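Protein mini spindles (Drosophila melanogaster, PDB 5VJC) probably binds tubulin through its TOG domains, promoting microtubule dynamics and formation of the mitotic spindle. Local coordinates at residues L112-I123 with G155-V166. Sequence-based numbering, arbitrary orientation.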
# COMPACT_ATOMS: atom_id res chain seq x y z
N LEU A 112 0.75 -7.30 -8.92
CA LEU A 112 1.03 -7.66 -7.53
C LEU A 112 2.03 -8.81 -7.42
O LEU A 112 2.90 -8.76 -6.59
CB LEU A 112 -0.27 -7.99 -6.79
CG LEU A 112 -1.10 -6.73 -6.53
CD1 LEU A 112 -2.57 -7.06 -6.20
CD2 LEU A 112 -0.47 -5.89 -5.42
N GLU A 113 1.91 -9.84 -8.26
CA GLU A 113 2.92 -10.92 -8.27
C GLU A 113 4.32 -10.40 -8.55
O GLU A 113 5.27 -10.82 -7.91
CB GLU A 113 2.62 -11.96 -9.35
CG GLU A 113 1.74 -13.12 -8.97
CD GLU A 113 1.59 -14.09 -10.14
OE1 GLU A 113 2.53 -14.17 -10.97
OE2 GLU A 113 0.53 -14.75 -10.23
N TYR A 114 4.44 -9.54 -9.55
CA TYR A 114 5.72 -8.89 -9.86
C TYR A 114 6.26 -8.15 -8.65
O TYR A 114 7.42 -8.31 -8.27
CB TYR A 114 5.56 -7.92 -11.04
CG TYR A 114 6.79 -7.04 -11.31
CD1 TYR A 114 8.04 -7.60 -11.56
CD2 TYR A 114 6.68 -5.65 -11.32
CE1 TYR A 114 9.15 -6.80 -11.81
CE2 TYR A 114 7.79 -4.84 -11.58
CZ TYR A 114 9.01 -5.42 -11.82
OH TYR A 114 10.11 -4.60 -12.06
N LEU A 115 5.40 -7.36 -8.03
CA LEU A 115 5.79 -6.60 -6.85
C LEU A 115 6.34 -7.47 -5.73
O LEU A 115 7.26 -7.06 -5.03
CB LEU A 115 4.60 -5.79 -6.33
CG LEU A 115 4.39 -4.49 -7.11
CD1 LEU A 115 2.99 -3.98 -6.85
CD2 LEU A 115 5.44 -3.44 -6.68
N VAL A 116 5.75 -8.66 -5.56
CA VAL A 116 6.28 -9.60 -4.59
C VAL A 116 7.72 -9.96 -4.96
O VAL A 116 8.57 -9.99 -4.08
CB VAL A 116 5.41 -10.88 -4.48
CG1 VAL A 116 6.10 -11.94 -3.63
CG2 VAL A 116 4.05 -10.53 -3.88
N GLN A 117 8.00 -10.22 -6.24
CA GLN A 117 9.38 -10.53 -6.68
C GLN A 117 10.31 -9.33 -6.43
O GLN A 117 11.45 -9.49 -6.00
CB GLN A 117 9.45 -10.91 -8.16
CG GLN A 117 8.50 -11.97 -8.72
CD GLN A 117 8.54 -11.96 -10.26
OE1 GLN A 117 7.54 -11.65 -10.93
NE2 GLN A 117 9.73 -12.23 -10.82
N VAL A 118 9.81 -8.13 -6.73
CA VAL A 118 10.58 -6.91 -6.50
C VAL A 118 10.94 -6.71 -5.03
O VAL A 118 12.10 -6.46 -4.71
CB VAL A 118 9.81 -5.66 -6.98
CG1 VAL A 118 10.45 -4.37 -6.45
CG2 VAL A 118 9.74 -5.64 -8.50
N PHE A 119 9.96 -6.83 -4.14
CA PHE A 119 10.25 -6.53 -2.74
C PHE A 119 11.12 -7.60 -2.10
O PHE A 119 11.92 -7.29 -1.22
CB PHE A 119 8.95 -6.28 -1.96
CG PHE A 119 8.48 -4.87 -2.08
CD1 PHE A 119 8.91 -3.90 -1.19
CD2 PHE A 119 7.70 -4.49 -3.16
CE1 PHE A 119 8.53 -2.58 -1.34
CE2 PHE A 119 7.30 -3.16 -3.32
CZ PHE A 119 7.72 -2.21 -2.41
N GLN A 120 11.03 -8.84 -2.59
CA GLN A 120 11.98 -9.87 -2.19
C GLN A 120 13.43 -9.48 -2.55
O GLN A 120 14.34 -9.62 -1.73
CB GLN A 120 11.64 -11.22 -2.83
CG GLN A 120 12.43 -12.36 -2.15
CD GLN A 120 12.25 -12.35 -0.64
OE1 GLN A 120 11.12 -12.43 -0.14
NE2 GLN A 120 13.35 -12.23 0.11
N VAL A 121 13.63 -8.98 -3.77
CA VAL A 121 14.95 -8.45 -4.15
C VAL A 121 15.40 -7.32 -3.21
O VAL A 121 16.54 -7.32 -2.73
CB VAL A 121 14.95 -7.94 -5.61
CG1 VAL A 121 16.23 -7.13 -5.92
CG2 VAL A 121 14.85 -9.12 -6.55
N LEU A 122 14.49 -6.40 -2.89
CA LEU A 122 14.85 -5.30 -1.98
C LEU A 122 15.24 -5.82 -0.59
O LEU A 122 16.19 -5.33 0.04
CB LEU A 122 13.69 -4.31 -1.86
CG LEU A 122 13.18 -3.73 -3.19
CD1 LEU A 122 12.09 -2.67 -2.93
CD2 LEU A 122 14.33 -3.15 -4.02
N ILE A 123 14.50 -6.81 -0.11
CA ILE A 123 14.81 -7.42 1.19
C ILE A 123 16.16 -8.13 1.15
O ILE A 123 16.99 -7.95 2.04
CB ILE A 123 13.71 -8.39 1.61
CG1 ILE A 123 12.40 -7.61 1.83
CG2 ILE A 123 14.14 -9.19 2.86
CD1 ILE A 123 11.15 -8.47 1.90
N GLY A 155 -2.97 -10.38 -2.77
CA GLY A 155 -1.74 -9.89 -3.37
C GLY A 155 -1.31 -8.61 -2.69
O GLY A 155 -0.15 -8.43 -2.35
N VAL A 156 -2.27 -7.71 -2.50
CA VAL A 156 -2.05 -6.46 -1.77
C VAL A 156 -1.49 -6.72 -0.38
O VAL A 156 -0.50 -6.11 0.02
CB VAL A 156 -3.34 -5.65 -1.67
CG1 VAL A 156 -3.18 -4.43 -0.77
CG2 VAL A 156 -3.83 -5.25 -3.08
N ARG A 157 -2.12 -7.63 0.35
CA ARG A 157 -1.66 -7.97 1.69
C ARG A 157 -0.22 -8.52 1.66
O ARG A 157 0.61 -8.17 2.51
CB ARG A 157 -2.64 -8.99 2.32
CG ARG A 157 -2.51 -9.24 3.83
CD ARG A 157 -3.93 -9.31 4.50
NE ARG A 157 -4.86 -10.04 3.65
CZ ARG A 157 -6.13 -9.71 3.47
NH1 ARG A 157 -6.64 -8.67 4.11
NH2 ARG A 157 -6.89 -10.44 2.65
N ARG A 158 0.09 -9.37 0.69
CA ARG A 158 1.42 -9.99 0.62
C ARG A 158 2.51 -8.93 0.37
O ARG A 158 3.56 -8.90 1.04
CB ARG A 158 1.43 -11.06 -0.49
CG ARG A 158 2.78 -11.69 -0.77
CD ARG A 158 3.12 -12.86 0.14
NE ARG A 158 4.27 -13.62 -0.35
CZ ARG A 158 5.54 -13.35 -0.05
NH1 ARG A 158 5.85 -12.33 0.75
NH2 ARG A 158 6.52 -14.10 -0.55
N VAL A 159 2.24 -8.05 -0.58
CA VAL A 159 3.13 -6.92 -0.88
C VAL A 159 3.22 -5.99 0.33
O VAL A 159 4.29 -5.59 0.73
CB VAL A 159 2.64 -6.13 -2.13
CG1 VAL A 159 3.47 -4.82 -2.35
CG2 VAL A 159 2.66 -7.02 -3.37
N LEU A 160 2.07 -5.63 0.91
CA LEU A 160 2.10 -4.71 2.05
C LEU A 160 2.97 -5.28 3.18
O LEU A 160 3.72 -4.55 3.86
CB LEU A 160 0.69 -4.43 2.56
CG LEU A 160 0.58 -3.30 3.60
CD1 LEU A 160 0.74 -1.91 2.96
CD2 LEU A 160 -0.73 -3.38 4.36
N ARG A 161 2.93 -6.60 3.35
CA ARG A 161 3.67 -7.19 4.46
C ARG A 161 5.14 -7.40 4.14
O ARG A 161 5.93 -7.73 5.02
CB ARG A 161 3.00 -8.49 4.88
CG ARG A 161 1.68 -8.19 5.58
CD ARG A 161 0.89 -9.45 5.92
NE ARG A 161 -0.42 -9.09 6.43
CZ ARG A 161 -1.29 -9.96 6.94
NH1 ARG A 161 -0.95 -11.24 7.06
NH2 ARG A 161 -2.47 -9.53 7.38
N GLN A 162 5.51 -7.15 2.88
CA GLN A 162 6.90 -6.97 2.51
C GLN A 162 7.35 -5.52 2.67
O GLN A 162 8.46 -5.27 3.09
CB GLN A 162 7.13 -7.39 1.07
CG GLN A 162 6.94 -8.87 0.82
CD GLN A 162 7.08 -9.16 -0.64
OE1 GLN A 162 6.31 -8.62 -1.47
NE2 GLN A 162 8.10 -9.94 -1.00
N VAL A 163 6.48 -4.57 2.31
CA VAL A 163 6.82 -3.16 2.42
C VAL A 163 7.26 -2.78 3.83
O VAL A 163 8.24 -2.04 4.01
CB VAL A 163 5.65 -2.27 1.99
CG1 VAL A 163 5.96 -0.80 2.25
CG2 VAL A 163 5.34 -2.47 0.50
N ILE A 164 6.56 -3.31 4.84
CA ILE A 164 6.86 -2.94 6.21
C ILE A 164 8.24 -3.43 6.64
O ILE A 164 8.75 -2.98 7.65
CB ILE A 164 5.84 -3.49 7.23
CG1 ILE A 164 5.82 -5.03 7.18
CG2 ILE A 164 4.47 -2.92 6.96
CD1 ILE A 164 4.61 -5.65 7.85
N LEU A 165 8.85 -4.33 5.88
CA LEU A 165 10.20 -4.78 6.20
C LEU A 165 11.25 -3.81 5.65
O LEU A 165 12.40 -3.83 6.09
CB LEU A 165 10.44 -6.18 5.64
CG LEU A 165 9.41 -7.21 6.12
CD1 LEU A 165 9.60 -8.58 5.47
CD2 LEU A 165 9.46 -7.31 7.64
N VAL A 166 10.87 -2.94 4.71
CA VAL A 166 11.83 -2.03 4.09
C VAL A 166 11.40 -0.56 4.14
O VAL A 166 11.99 0.28 3.47
CB VAL A 166 12.10 -2.40 2.61
CG1 VAL A 166 12.86 -3.72 2.50
CG2 VAL A 166 10.78 -2.39 1.77
O HOH W 1 8.99 -11.61 1.19
O HOH W 2 9.36 -13.98 -1.78
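Val163 CG2 lies over one face of the Phe119 ring, 4.0 Å from the ring centroid in a CH-pi contact, and Leu122 CD1 sits on the opposite face, offset toward the rim. At the edge, in plane, are Val166 CG2, 3.8 Å from Phe119 CD1, and Leu115 O. The Arg158 guanidinium has Val116 CG1 over one face, offset toward the rim, and water 1 at its edge; a bend at chi2 (85°) carries the Arg158 side chain across Val116 at about a right angle.

Gln162 is the polar knob among Val116, Phe119, Gln120 and Ile123. With CG anti to its carbonyl carbon and the chain extended beyond, it sends NE2 to Val116 O (3.1 Å, N-H...O angle 166°). That bond lies in the carbonyl plane on a lone pair of an oxygen that already accepts from Gln120 N. Gln162 OE1 is buried without a partner in the model and lies against carbon, 3.3 Å from Val116 CA. Water 1 accepts from Gln162 NE2 and Arg158 NH1 and donates to Gln120 OE1, while Gln120 NE2 is hydrogen-bonded to Asp124 OD1. One turn earlier, Val159 is an apolar knob among Leu112, Leu115, Val116 and Phe119, its CG2 3.7 Å from Leu115 CB.

The two helical segments run nearly parallel, 17° apart with axes 9.2 Å from each other, as in a HEAT-repeat array such as this TOG domain. Helix 131-142 packs against both, Leu141 touching Leu112, Val156 and Val159 and Phe137 touching Leu115; helices 82-87 and 89-99 meet helix 105-124 through Leu115, Val118 and Leu122.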